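Local coordinates for SnoaL-like domain-containing protein (Silicibacter pomeroyi, PDB 3FLJ) that is of unknown function but has a SnoaL-like domain of cystatin-like fold and pairs with a second copy of itself, at residues 26-31 against 90-95. Residues are numbered along the deposited sequence; the frame is centred on the assembly and turned at random. Where two conformers were deposited one is given.
Sequences RMQEVV and WALEFQ
Leu92 of strand 89-98 meets helix 22-31 through one methyl group. Its CD2 rests between two consecutive helix residues, Met27 and Gln28. Met27, deposited as selenomethionine, comes to Leu92 tip to tip, with SE 4.0 Å from CD2. The terminal methyl CE of Met27 is 4.2 Å from the same carbon. CG of Met27 stands opposite the backbone N (chi1 179°), and the rest of the chain is stretched out, which carries the selenium toward the strand. Gln28 approaches differently. Its CB starts off to one side of the strand. CG lies anti to the carbonyl carbon (chi1 -70°), which brings this methylene to 4.0 Å from Leu92 CD2, and the extended chain runs obliquely across the leucine. No hydrogen bond joins the two segments. The touching atoms are all apolar, and the contact is small, burying 120 Å² in all.

In the cystatin-like fold of SnoaL-like domains, helices pack on one face of a curved sheet. Here the N-terminal helix 22-31 lies on the sheet face to which Leu92 points. The closest CA atoms, those of Gln28 and Leu92, are 8.6 Å apart, and side chains bridge the gap. Neighbouring strands add to the packing: Ile109 of strand 101-111 touches both Met27 and Leu92, while from strand 78-86 Tyr80 touches Leu92 and Ile83 touches Gln28; Leu42 packs on Met27 from a loop. Next to Leu92 in the strand, Ala91 packs against Ala91 of the second subunit, and Glu93 against Leu108 of that subunit.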
# COMPACT_ATOMS: atom_id res chain seq x y z
N ARG A 26 7.08 4.92 18.42
CA ARG A 26 8.55 5.04 18.28
C ARG A 26 9.01 4.92 16.82
O ARG A 26 9.91 5.65 16.39
CB ARG A 26 9.27 4.03 19.20
CG ARG A 26 10.81 4.09 19.23
CD ARG A 26 11.39 5.49 19.49
NE ARG A 26 12.85 5.46 19.58
CZ ARG A 26 13.67 6.52 19.50
NH1 ARG A 26 13.22 7.77 19.32
NH2 ARG A 26 14.99 6.32 19.59
N MSE A 27 8.40 4.01 16.07
CA MSE A 27 8.69 3.79 14.65
C MSE A 27 8.51 5.04 13.77
O MSE A 27 9.31 5.24 12.85
CB MSE A 27 7.78 2.66 14.16
CG MSE A 27 7.86 2.26 12.76
SE MSE A 27 6.44 1.01 12.49
CE MSE A 27 6.81 0.97 10.68
N GLN A 28 7.48 5.84 14.05
CA GLN A 28 7.18 7.06 13.27
C GLN A 28 8.33 8.06 13.31
O GLN A 28 8.81 8.50 12.26
CB GLN A 28 5.91 7.75 13.76
CG GLN A 28 4.66 6.97 13.45
CD GLN A 28 3.44 7.57 14.13
OE1 GLN A 28 2.80 6.92 14.95
NE2 GLN A 28 3.14 8.83 13.82
N GLU A 29 8.76 8.37 14.53
CA GLU A 29 9.90 9.27 14.75
C GLU A 29 11.29 8.78 14.24
O GLU A 29 12.12 9.63 13.92
CB GLU A 29 9.96 9.76 16.23
CG GLU A 29 9.98 8.70 17.38
CD GLU A 29 9.69 9.26 18.79
OE1 GLU A 29 9.27 10.44 18.92
OE2 GLU A 29 9.84 8.50 19.77
N VAL A 30 11.48 7.46 14.08
CA VAL A 30 12.76 6.83 13.71
C VAL A 30 12.90 6.40 12.23
O VAL A 30 13.97 6.61 11.64
CB VAL A 30 13.03 5.60 14.65
CG1 VAL A 30 14.21 4.76 14.21
CG2 VAL A 30 13.24 6.08 16.07
N VAL A 31 11.86 5.76 11.68
CA VAL A 31 11.85 5.27 10.26
C VAL A 31 12.01 6.41 9.23
O VAL A 31 12.72 6.24 8.22
CB VAL A 31 10.59 4.38 9.96
CG1 VAL A 31 10.44 4.05 8.47
CG2 VAL A 31 10.66 3.09 10.75
N TRP A 90 -1.05 -3.18 12.02
CA TRP A 90 -1.01 -1.74 11.68
C TRP A 90 -0.69 -1.45 10.21
O TRP A 90 -0.00 -2.23 9.56
CB TRP A 90 0.03 -1.02 12.55
CG TRP A 90 -0.29 -1.07 14.01
CD1 TRP A 90 0.05 -2.05 14.88
CD2 TRP A 90 -1.07 -0.13 14.75
NE1 TRP A 90 -0.45 -1.78 16.12
CE2 TRP A 90 -1.16 -0.61 16.08
CE3 TRP A 90 -1.71 1.08 14.42
CZ2 TRP A 90 -1.84 0.08 17.09
CZ3 TRP A 90 -2.40 1.77 15.42
CH2 TRP A 90 -2.44 1.28 16.75
N ALA A 91 -1.21 -0.32 9.72
CA ALA A 91 -0.97 0.18 8.36
C ALA A 91 -0.62 1.67 8.52
O ALA A 91 -1.48 2.45 8.95
CB ALA A 91 -2.21 0.00 7.49
N LEU A 92 0.64 2.03 8.27
CA LEU A 92 1.12 3.41 8.37
C LEU A 92 1.27 3.98 6.96
O LEU A 92 2.21 3.64 6.23
CB LEU A 92 2.43 3.52 9.14
CG LEU A 92 2.46 3.14 10.62
CD1 LEU A 92 2.39 1.64 10.81
CD2 LEU A 92 3.73 3.72 11.33
N GLU A 93 0.33 4.85 6.60
CA GLU A 93 0.30 5.51 5.29
C GLU A 93 1.26 6.69 5.29
O GLU A 93 1.20 7.51 6.20
CB GLU A 93 -1.12 5.97 4.99
CG GLU A 93 -1.35 6.76 3.71
CD GLU A 93 -2.75 7.31 3.69
OE1 GLU A 93 -3.67 6.60 4.11
OE2 GLU A 93 -2.95 8.45 3.29
N PHE A 94 2.09 6.80 4.25
CA PHE A 94 3.04 7.90 4.10
C PHE A 94 3.06 8.50 2.69
O PHE A 94 2.56 7.88 1.75
CB PHE A 94 4.46 7.45 4.48
CG PHE A 94 5.04 6.35 3.60
CD1 PHE A 94 5.73 6.67 2.43
CD2 PHE A 94 4.92 5.01 3.97
CE1 PHE A 94 6.29 5.65 1.61
CE2 PHE A 94 5.48 3.98 3.17
CZ PHE A 94 6.17 4.30 1.99
N GLN A 95 3.62 9.70 2.61
CA GLN A 95 3.89 10.40 1.35
C GLN A 95 5.36 10.86 1.39
O GLN A 95 5.89 11.20 2.46
CB GLN A 95 2.95 11.58 1.15
CG GLN A 95 3.03 12.19 -0.27
CD GLN A 95 2.01 13.28 -0.54
OE1 GLN A 95 1.04 13.45 0.21
NE2 GLN A 95 2.21 14.01 -1.63